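Glutathione S-transferase (Pseudomonas protegens, PDB 4IKH) binds glutathione and, as a member of the glutathione S-transferase superfamily, probably catalyses transfer of glutathione to other compounds. Local coordinates at residues W22-S27 with P46-R51; L65-N70 with P86-E91; K72-L77 with G93-Y98. One frame throughout, in Å; residues are numbered along the deposited sequence.

Interaction 1: W22-S27 with P46-R51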
loop_
_atom_site.group_PDB
_atom_site.type_symbol
_atom_site.label_atom_id
_atom_site.label_comp_id
_atom_site.label_asym_id
_atom_site.label_seq_id
_atom_site.Cartn_x
_atom_site.Cartn_y
_atom_site.Cartn_z
ATOM N N TRP A 22 -7.587 19.218 19.043
ATOM C CA TRP A 22 -8.132 18.322 18.032
ATOM C C TRP A 22 -7.057 17.850 17.064
ATOM O O TRP A 22 -6.002 18.480 16.918
ATOM C CB TRP A 22 -9.240 19.011 17.235
ATOM C CG TRP A 22 -10.472 19.354 18.031
ATOM C CD1 TRP A 22 -10.783 18.937 19.296
ATOM C CD2 TRP A 22 -11.552 20.192 17.606
ATOM N NE1 TRP A 22 -11.993 19.470 19.683
ATOM C CE2 TRP A 22 -12.484 20.242 18.661
ATOM C CE3 TRP A 22 -11.821 20.904 16.434
ATOM C CZ2 TRP A 22 -13.675 20.973 18.573
ATOM C CZ3 TRP A 22 -13.000 21.636 16.354
ATOM C CH2 TRP A 22 -13.907 21.666 17.417
ATOM N N ILE A 23 -7.351 16.736 16.405
ATOM C CA ILE A 23 -6.521 16.192 15.342
ATOM C C ILE A 23 -6.294 17.231 14.241
ATOM O O ILE A 23 -7.255 17.810 13.716
ATOM C CB ILE A 23 -7.199 14.941 14.747
ATOM C CG1 ILE A 23 -7.243 13.824 15.794
ATOM C CG2 ILE A 23 -6.491 14.483 13.477
ATOM C CD1 ILE A 23 -8.077 12.622 15.380
ATOM N N GLN A 24 -5.030 17.474 13.905
ATOM C CA GLN A 24 -4.682 18.392 12.821
ATOM C C GLN A 24 -4.576 17.647 11.495
ATOM O O GLN A 24 -3.907 16.613 11.402
ATOM C CB GLN A 24 -3.355 19.096 13.116
ATOM C CG GLN A 24 -3.353 19.883 14.404
ATOM C CD GLN A 24 -4.239 21.111 14.327
ATOM O OE1 GLN A 24 -3.994 22.015 13.522
ATOM N NE2 GLN A 24 -5.278 21.151 15.164
ATOM N N LEU A 25 -5.230 18.178 10.467
ATOM C CA LEU A 25 -5.227 17.535 9.159
ATOM C C LEU A 25 -4.549 18.414 8.124
ATOM O O LEU A 25 -5.005 19.524 7.835
ATOM C CB LEU A 25 -6.653 17.196 8.709
ATOM C CG LEU A 25 -6.827 16.631 7.296
ATOM C CD1 LEU A 25 -6.034 15.346 7.119
ATOM C CD2 LEU A 25 -8.294 16.393 6.984
ATOM N N TYR A 26 -3.450 17.911 7.576
ATOM C CA TYR A 26 -2.745 18.592 6.503
ATOM C C TYR A 26 -3.039 17.841 5.214
ATOM O O TYR A 26 -2.557 16.722 4.997
ATOM C CB TYR A 26 -1.252 18.647 6.812
ATOM C CG TYR A 26 -0.986 19.059 8.244
ATOM C CD1 TYR A 26 -1.090 20.389 8.631
ATOM C CD2 TYR A 26 -0.655 18.118 9.213
ATOM C CE1 TYR A 26 -0.865 20.772 9.939
ATOM C CE2 TYR A 26 -0.425 18.493 10.527
ATOM C CZ TYR A 26 -0.529 19.820 10.882
ATOM O OH TYR A 26 -0.301 20.204 12.182
ATOM N N SER A 27 -3.865 18.447 4.367
ATOM C CA SER A 27 -4.402 17.724 3.225
ATOM C C SER A 27 -4.892 18.651 2.120
ATOM O O SER A 27 -4.617 19.854 2.125
ATOM C CB SER A 27 -5.544 16.812 3.688
ATOM O OG SER A 27 -5.864 15.833 2.715
ATOM N N PRO A 46 -13.484 14.970 16.386
ATOM C CA PRO A 46 -13.228 16.388 16.116
ATOM C C PRO A 46 -11.840 16.571 15.514
ATOM O O PRO A 46 -10.886 15.908 15.946
ATOM C CB PRO A 46 -13.299 17.025 17.507
ATOM C CG PRO A 46 -12.961 15.917 18.447
ATOM C CD PRO A 46 -13.528 14.674 17.829
ATOM N N TYR A 47 -11.736 17.442 14.515
ATOM C CA TYR A 47 -10.463 17.693 13.861
ATOM C C TYR A 47 -10.427 19.081 13.235
ATOM O O TYR A 47 -11.467 19.715 13.044
ATOM C CB TYR A 47 -10.185 16.630 12.789
ATOM C CG TYR A 47 -11.030 16.770 11.538
ATOM C CD1 TYR A 47 -12.321 16.259 11.491
ATOM C CD2 TYR A 47 -10.533 17.414 10.402
ATOM C CE1 TYR A 47 -13.097 16.381 10.357
ATOM C CE2 TYR A 47 -11.306 17.544 9.259
ATOM C CZ TYR A 47 -12.587 17.020 9.245
ATOM O OH TYR A 47 -13.375 17.128 8.122
ATOM N N GLU A 48 -9.219 19.539 12.909
ATOM C CA GLU A 48 -9.017 20.818 12.239
ATOM C C GLU A 48 -8.287 20.597 10.922
ATOM O O GLU A 48 -7.293 19.877 10.871
ATOM C CB GLU A 48 -8.206 21.763 13.127
ATOM C CG GLU A 48 -7.725 23.017 12.418
ATOM C CD GLU A 48 -7.065 24.001 13.361
ATOM O OE1 GLU A 48 -6.829 23.638 14.538
ATOM O OE2 GLU A 48 -6.790 25.137 12.922
ATOM N N ALA A 49 -8.771 21.224 9.856
ATOM C CA ALA A 49 -8.207 20.982 8.533
ATOM C C ALA A 49 -7.389 22.152 8.002
ATOM O O ALA A 49 -7.807 23.307 8.074
ATOM C CB ALA A 49 -9.305 20.610 7.547
ATOM N N HIS A 50 -6.222 21.835 7.455
ATOM C CA HIS A 50 -5.362 22.837 6.851
ATOM C C HIS A 50 -5.069 22.471 5.407
ATOM O O HIS A 50 -4.602 21.366 5.118
ATOM C CB HIS A 50 -4.061 22.957 7.638
ATOM C CG HIS A 50 -4.265 23.285 9.082
ATOM N ND1 HIS A 50 -4.458 24.575 9.532
ATOM C CD2 HIS A 50 -4.313 22.492 10.178
ATOM C CE1 HIS A 50 -4.615 24.560 10.843
ATOM N NE2 HIS A 50 -4.531 23.308 11.261
ATOM N N ARG A 51 -5.351 23.400 4.505
ATOM C CA ARG A 51 -5.101 23.191 3.089
ATOM C C ARG A 51 -3.617 23.355 2.766
ATOM O O ARG A 51 -3.034 24.420 2.985
ATOM C CB ARG A 51 -5.948 24.162 2.265
ATOM C CG ARG A 51 -5.825 24.010 0.761
ATOM C CD ARG A 51 -6.819 24.925 0.061
ATOM N NE ARG A 51 -7.798 24.186 -0.731
ATOM C CZ ARG A 51 -7.722 24.028 -2.047
ATOM N NH1 ARG A 51 -8.657 23.340 -2.693
ATOM N NH2 ARG A 51 -6.710 24.561 -2.722
#
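CG of Q24 is anti to its own carbonyl carbon (chi1 -58°), and a bend at chi2 (-70°) brings the amide round to E48 and H50, while E48 stretches out alongside with CG anti to the backbone N. The two strands carrying them, 23-27 and 47-51, form the parallel pair of the beta-alpha-beta crossover, connected through helix 31-43, that opens the thioredoxin-like domain. Their backbones pair in the staggered parallel pattern: I23 O and L25 O accept from E48 N and H50 N, and E48 O and H50 O accept from L25 N and S27 N. On the Q24 face, H50 NE2 donates to Q24 OE1 at 2.7 Å, in the plane of the imidazole but tilted from that of the amide carbonyl. Q24 NE2 gives a fairly straight bond of 3.0 Å to E48 OE1, reaching it from above the carboxylate plane, the two groups being turned 80° apart. NE2 also donates to W22 O at 3.3 Å, so the three bonds agree with one amide orientation and would hold it there. E48 OE1 also accepts from F19 N, and OE2 from Q18 N. The Y26 and H50 rings lie in nearly parallel planes but hardly stack. On the other face L25 CD2 touches Y47 CE2 at 3.9 Å, and L40 and V36 of the helix cover this apolar layer; Y47 OH is hydrogen-bonded to E41 OE2. W22 and P46 make a CH-pi contact: P46 CB sits 3.4 Å from the centroid of the five-membered ring of W22, almost on its normal.

Interaction 2: L65-N70 with P86-E91. With GSH (glutathione), chain B.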
loop_
_atom_site.group_PDB
_atom_site.type_symbol
_atom_site.label_atom_id
_atom_site.label_comp_id
_atom_site.label_asym_id
_atom_site.label_seq_id
_atom_site.Cartn_x
_atom_site.Cartn_y
_atom_site.Cartn_z
ATOM N N LEU A 65 7.566 18.733 5.725
ATOM C CA LEU A 65 8.437 17.559 5.723
ATOM C C LEU A 65 8.629 16.932 7.106
ATOM O O LEU A 65 8.944 15.746 7.209
ATOM C CB LEU A 65 9.794 17.891 5.104
ATOM C CG LEU A 65 9.821 18.162 3.601
ATOM C CD1 LEU A 65 11.251 18.320 3.104
ATOM C CD2 LEU A 65 9.110 17.047 2.840
ATOM N N SER A 66 8.437 17.721 8.161
ATOM C CA SER A 66 8.607 17.218 9.521
ATOM C C SER A 66 7.513 16.221 9.923
ATOM O O SER A 66 7.720 15.390 10.814
ATOM C CB SER A 66 8.689 18.374 10.528
ATOM O OG SER A 66 7.569 19.241 10.430
ATOM N N VAL A 67 6.351 16.302 9.273
ATOM C CA VAL A 67 5.281 15.345 9.541
ATOM C C VAL A 67 5.098 14.355 8.384
ATOM O O VAL A 67 4.551 13.265 8.568
ATOM C CB VAL A 67 3.930 16.045 9.891
ATOM C CG1 VAL A 67 4.101 16.967 11.090
ATOM C CG2 VAL A 67 3.376 16.816 8.695
ATOM N N SER A 68 5.563 14.736 7.195
ATOM C CA SER A 68 5.491 13.865 6.020
ATOM C C SER A 68 6.745 14.012 5.177
ATOM O O SER A 68 6.776 14.816 4.247
ATOM C CB SER A 68 4.247 14.157 5.163
ATOM O OG SER A 68 4.275 13.410 3.953
ATOM N N PRO A 69 7.786 13.220 5.497
ATOM C CA PRO A 69 9.093 13.261 4.818
ATOM C C PRO A 69 8.973 12.868 3.354
ATOM O O PRO A 69 9.909 13.114 2.601
ATOM C CB PRO A 69 9.921 12.199 5.551
ATOM C CG PRO A 69 9.145 11.826 6.768
ATOM C CD PRO A 69 7.727 12.204 6.563
ATOM N N ASN A 70 7.845 12.273 2.953
ATOM C CA ASN A 70 7.654 11.872 1.559
ATOM C C ASN A 70 7.122 13.019 0.706
ATOM O O ASN A 70 6.813 12.831 -0.474
ATOM C CB ASN A 70 6.679 10.688 1.475
ATOM C CG ASN A 70 6.698 10.004 0.116
ATOM O OD1 ASN A 70 7.730 9.961 -0.556
ATOM N ND2 ASN A 70 5.550 9.463 -0.293
ATOM N N PRO A 86 1.772 13.535 21.590
ATOM C CA PRO A 86 1.411 13.908 20.219
ATOM C C PRO A 86 1.944 12.890 19.215
ATOM O O PRO A 86 3.000 12.294 19.450
ATOM C CB PRO A 86 2.110 15.259 20.025
ATOM C CG PRO A 86 2.417 15.749 21.410
ATOM C CD PRO A 86 2.680 14.513 22.208
ATOM N N LEU A 87 1.218 12.694 18.117
ATOM C CA LEU A 87 1.606 11.722 17.100
ATOM C C LEU A 87 1.426 12.290 15.698
ATOM O O LEU A 87 0.352 12.793 15.349
ATOM C CB LEU A 87 0.790 10.430 17.241
ATOM C CG LEU A 87 1.010 9.364 16.164
ATOM C CD1 LEU A 87 2.453 8.908 16.170
ATOM C CD2 LEU A 87 0.077 8.177 16.346
ATOM N N ALA A 88 2.485 12.212 14.902
ATOM C CA ALA A 88 2.414 12.581 13.496
ATOM C C ALA A 88 2.362 11.304 12.660
ATOM O O ALA A 88 3.010 10.311 13.000
ATOM C CB ALA A 88 3.609 13.432 13.105
ATOM N N LEU A 89 1.570 11.324 11.589
ATOM C CA LEU A 89 1.508 10.206 10.655
ATOM C C LEU A 89 1.328 10.696 9.220
ATOM O O LEU A 89 0.621 11.675 8.977
ATOM C CB LEU A 89 0.350 9.269 11.006
ATOM C CG LEU A 89 0.462 8.341 12.210
ATOM C CD1 LEU A 89 -0.851 7.590 12.395
ATOM C CD2 LEU A 89 1.624 7.376 12.054
ATOM N N PHE A 90 1.985 10.024 8.277
ATOM C CA PHE A 90 1.663 10.198 6.871
ATOM C C PHE A 90 1.239 8.840 6.313
ATOM O O PHE A 90 1.241 7.847 7.049
ATOM C CB PHE A 90 2.800 10.873 6.065
ATOM C CG PHE A 90 4.029 10.020 5.852
ATOM C CD1 PHE A 90 4.984 9.888 6.851
ATOM C CD2 PHE A 90 4.267 9.412 4.623
ATOM C CE1 PHE A 90 6.134 9.129 6.649
ATOM C CE2 PHE A 90 5.410 8.652 4.413
ATOM C CZ PHE A 90 6.349 8.509 5.432
ATOM N N GLU A 91 0.871 8.819 5.032
ATOM C CA GLU A 91 0.264 7.651 4.371
ATOM C C GLU A 91 -1.210 7.479 4.754
ATOM O O GLU A 91 -1.569 7.252 5.918
ATOM C CB GLU A 91 1.076 6.356 4.576
ATOM C CG GLU A 91 2.469 6.381 3.919
ATOM C CD GLU A 91 2.401 6.338 2.401
ATOM O OE1 GLU A 91 1.427 5.762 1.836
ATOM O OE2 GLU A 91 3.325 6.881 1.763
HETATM N N1 GSH B . 0.711 6.465 -0.636
HETATM C CA1 GSH B . 0.414 7.814 -0.304
HETATM C C1 GSH B . -0.821 7.887 0.548
HETATM O O11 GSH B . -1.738 7.032 0.395
HETATM O O12 GSH B . -0.962 8.802 1.426
HETATM C CB1 GSH B . 0.176 8.595 -1.554
HETATM C CG1 GSH B . -0.068 10.054 -1.164
HETATM C CD1 GSH B . -0.098 10.938 -2.387
HETATM O OE1 GSH B . 0.144 10.484 -3.486
HETATM N N2 GSH B . -0.434 12.351 -2.247
HETATM C CA2 GSH B . -0.463 13.193 -3.400
HETATM C C2 GSH B . 0.542 14.296 -3.122
HETATM O O2 GSH B . 0.642 14.735 -1.971
HETATM C CB2 GSH B . -1.820 13.800 -3.584
HETATM S SG2 GSH B . -3.090 12.565 -3.790
HETATM N N3 GSH B . 1.385 14.846 -4.166
HETATM C CA3 GSH B . 2.315 15.909 -3.842
HETATM C C3 GSH B . 3.613 15.668 -4.535
HETATM O O31 GSH B . 3.908 14.512 -4.942
HETATM O O32 GSH B . 4.407 16.628 -4.708
HETATM O O HOH W 1 3.227 9.652 1.593
#
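N70 and E91 meet through a single water, and E91 does so from an unusual backbone conformation of positive phi (76°). E91 follows strand 87-90 of the thioredoxin-like domain and is the N-cap of helix 92-103; a strained residue here, followed by a serine, belongs to the gamma-glutamyl site of many glutathione transferases. The water accepts from N70 ND2 at 3.0 Å and donates to E91 OE2 at 2.8 Å, leaving E91 OE1 to take the amino group N1 of glutathione at 2.7 Å. N70 OD1 has its own donor, R161 of the second subunit. Most of the remaining contact is packing around F90. Its CG lies between the backbone N and the carbonyl carbon (chi1 70°), which sends the ring along the loop 68-70: CE1 meets P69 CD at 3.5 Å and CE2 meets N70 CB at 3.8 Å. F90 CB rests by S68 OG, a hydroxyl bonded to K72 O. W120 of the second subunit packs edge-to-face with F90, and Q119 of that subunit accepts from F90 N, so the contact reaches the dimer interface. Farther back along the strand, V67 CG1 touches A88 CB at 4.1 Å.

Interaction 3: K72-L77 with G93-Y98. With GSH (glutathione), chain B.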
loop_
_atom_site.group_PDB
_atom_site.type_symbol
_atom_site.label_atom_id
_atom_site.label_comp_id
_atom_site.label_asym_id
_atom_site.label_seq_id
_atom_site.Cartn_x
_atom_site.Cartn_y
_atom_site.Cartn_z
ATOM N N LYS A 72 4.253 14.341 0.638
ATOM C CA LYS A 72 2.918 14.098 0.149
ATOM C C LYS A 72 1.797 14.143 1.197
ATOM O O LYS A 72 1.956 13.691 2.295
ATOM C CB LYS A 72 2.877 12.760 -0.564
ATOM C CG LYS A 72 3.646 12.694 -1.855
ATOM C CD LYS A 72 3.439 11.354 -2.488
ATOM C CE LYS A 72 4.517 11.026 -3.481
ATOM N NZ LYS A 72 4.082 11.408 -4.819
ATOM N N ILE A 73 0.644 14.651 0.805
ATOM C CA ILE A 73 -0.536 14.648 1.661
ATOM C C ILE A 73 -1.289 13.336 1.409
ATOM O O ILE A 73 -1.126 12.729 0.346
ATOM C CB ILE A 73 -1.452 15.887 1.377
ATOM C CG1 ILE A 73 -1.931 15.913 -0.078
ATOM C CG2 ILE A 73 -0.725 17.182 1.702
ATOM C CD1 ILE A 73 -3.295 15.280 -0.284
ATOM N N PRO A 74 -2.124 12.890 2.362
ATOM C CA PRO A 74 -2.438 13.498 3.656
ATOM C C PRO A 74 -1.419 13.163 4.728
ATOM O O PRO A 74 -0.678 12.180 4.628
ATOM C CB PRO A 74 -3.764 12.833 4.030
ATOM C CG PRO A 74 -3.668 11.474 3.427
ATOM C CD PRO A 74 -2.928 11.675 2.124
ATOM N N ALA A 75 -1.410 13.998 5.758
ATOM C CA ALA A 75 -0.677 13.727 6.979
ATOM C C ALA A 75 -1.515 14.254 8.129
ATOM O O ALA A 75 -2.240 15.246 7.972
ATOM C CB ALA A 75 0.698 14.415 6.950
ATOM N N ILE A 76 -1.442 13.602 9.285
ATOM C CA ILE A 76 -2.104 14.146 10.464
ATOM C C ILE A 76 -1.134 14.367 11.611
ATOM O O ILE A 76 -0.010 13.839 11.628
ATOM C CB ILE A 76 -3.270 13.261 10.980
ATOM C CG1 ILE A 76 -2.741 11.949 11.577
ATOM C CG2 ILE A 76 -4.304 13.021 9.882
ATOM C CD1 ILE A 76 -3.836 11.089 12.209
ATOM N N LEU A 77 -1.583 15.163 12.568
ATOM C CA LEU A 77 -0.875 15.359 13.815
ATOM C C LEU A 77 -1.929 15.333 14.903
ATOM O O LEU A 77 -2.737 16.259 15.021
ATOM C CB LEU A 77 -0.123 16.691 13.803
ATOM C CG LEU A 77 0.467 17.174 15.127
ATOM C CD1 LEU A 77 1.210 16.058 15.831
ATOM C CD2 LEU A 77 1.400 18.347 14.879
ATOM N N GLY A 93 -3.410 5.153 4.131
ATOM C CA GLY A 93 -3.780 3.840 4.642
ATOM C C GLY A 93 -3.419 3.636 6.098
ATOM O O GLY A 93 -4.179 3.014 6.848
ATOM N N ALA A 94 -2.254 4.151 6.495
ATOM C CA ALA A 94 -1.821 4.057 7.884
ATOM C C ALA A 94 -2.731 4.905 8.771
ATOM O O ALA A 94 -3.124 4.478 9.858
ATOM C CB ALA A 94 -0.348 4.486 8.031
ATOM N N ILE A 95 -3.051 6.111 8.312
ATOM C CA ILE A 95 -3.948 7.001 9.052
ATOM C C ILE A 95 -5.345 6.378 9.207
ATOM O O ILE A 95 -5.956 6.474 10.272
ATOM C CB ILE A 95 -4.041 8.392 8.371
ATOM C CG1 ILE A 95 -2.686 9.105 8.445
ATOM C CG2 ILE A 95 -5.133 9.251 9.014
ATOM C CD1 ILE A 95 -2.559 10.310 7.538
ATOM N N LEU A 96 -5.840 5.733 8.148
ATOM C CA LEU A 96 -7.134 5.040 8.204
ATOM C C LEU A 96 -7.143 3.980 9.301
ATOM O O LEU A 96 -8.067 3.921 10.105
ATOM C CB LEU A 96 -7.457 4.385 6.858
ATOM C CG LEU A 96 -7.897 5.336 5.748
ATOM C CD1 LEU A 96 -8.257 4.589 4.470
ATOM C CD2 LEU A 96 -9.074 6.173 6.226
ATOM N N ILE A 97 -6.099 3.153 9.336
ATOM C CA ILE A 97 -6.003 2.092 10.331
ATOM C C ILE A 97 -5.889 2.689 11.728
ATOM O O ILE A 97 -6.518 2.212 12.675
ATOM C CB ILE A 97 -4.786 1.179 10.078
ATOM C CG1 ILE A 97 -5.010 0.303 8.849
ATOM C CG2 ILE A 97 -4.520 0.289 11.295
ATOM C CD1 ILE A 97 -3.806 -0.599 8.524
ATOM N N TYR A 98 -5.093 3.745 11.850
ATOM C CA TYR A 98 -4.934 4.429 13.126
ATOM C C TYR A 98 -6.271 4.936 13.637
ATOM O O TYR A 98 -6.681 4.607 14.749
ATOM C CB TYR A 98 -3.952 5.599 13.003
ATOM C CG TYR A 98 -3.923 6.473 14.236
ATOM C CD1 TYR A 98 -3.448 5.984 15.445
ATOM C CD2 TYR A 98 -4.377 7.785 14.191
ATOM C CE1 TYR A 98 -3.424 6.780 16.584
ATOM C CE2 TYR A 98 -4.362 8.589 15.323
ATOM C CZ TYR A 98 -3.883 8.080 16.512
ATOM O OH TYR A 98 -3.860 8.873 17.635
HETATM N N1 GSH B . 0.711 6.465 -0.636
HETATM C CA1 GSH B . 0.414 7.814 -0.304
HETATM C C1 GSH B . -0.821 7.887 0.548
HETATM O O11 GSH B . -1.738 7.032 0.395
HETATM O O12 GSH B . -0.962 8.802 1.426
HETATM C CB1 GSH B . 0.176 8.595 -1.554
HETATM C CG1 GSH B . -0.068 10.054 -1.164
HETATM C CD1 GSH B . -0.098 10.938 -2.387
HETATM O OE1 GSH B . 0.144 10.484 -3.486
HETATM N N2 GSH B . -0.434 12.351 -2.247
HETATM C CA2 GSH B . -0.463 13.193 -3.400
HETATM C C2 GSH B . 0.542 14.296 -3.122
HETATM O O2 GSH B . 0.642 14.735 -1.971
HETATM C CB2 GSH B . -1.820 13.800 -3.584
HETATM S SG2 GSH B . -3.090 12.565 -3.790
HETATM N N3 GSH B . 1.385 14.846 -4.166
HETATM C CA3 GSH B . 2.315 15.909 -3.842
HETATM C C3 GSH B . 3.613 15.668 -4.535
HETATM O O31 GSH B . 3.908 14.512 -4.942
HETATM O O32 GSH B . 4.407 16.628 -4.708
#
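Strand 75-77 passes 9.3 Å from the axis of helix 93-98 at 41° to it, and I76 and I95 face each other with CA atoms 7.5 Å apart: helix-on-sheet packing in the thioredoxin-like domain. Just before the strand, P74 follows the cis peptide bond typical of this fold, which leaves the backbone of I73 turned to glutathione. I73 N donates to O2 of its cysteinyl part at 2.8 Å and I73 O accepts from N2 at 2.7 Å, a pairing like that of antiparallel strands. K72 lays its CD against the gamma-glutamyl carbonyl, then bends at chi4 (-94°) so that NZ reaches the glycyl carboxylate oxygen O31 at 3.1 Å. Replacing K72 by alanine would probably leave that carboxylate without this positive mate and open a gap beside the gamma-glutamyl carbonyl. In the apolar layer behind, I95 CD1 presses on the backbone from P74 O to I76 N, and the I76 and I95 side chains run past one another in opposite senses. The Y98 ring packs edge-to-face with Y115 of the second subunit, and its OH is bonded to D78. I76 CD1 touches both helix residues, 3.9 Å from I95 CG2 and equally far from Y98 CD2.

In the fold
All three contacts reach the four-stranded mixed sheet of the thioredoxin-like domain, ordered 47-51, 23-27, 75-78, 87-90. Interaction 1 pairs the first two strands and closes in sequence before the others open; interactions 2 and 3 interleave along the chain, since 65-70, 72-77, 86-91 and 93-98 follow in turn. Their centres lie 8 Å apart, and 13 and 11 Å from that of interaction 1. Strand 75-78 links them: A75 and L77 bond to the backbone of 23-27, and I76 to L89. Interaction 2 takes the amino end of one glutathione, interaction 3 its cysteinyl middle and glycyl carboxylate; both touch the second subunit, so glutathione site and dimer interface lie side by side around strand 87-90.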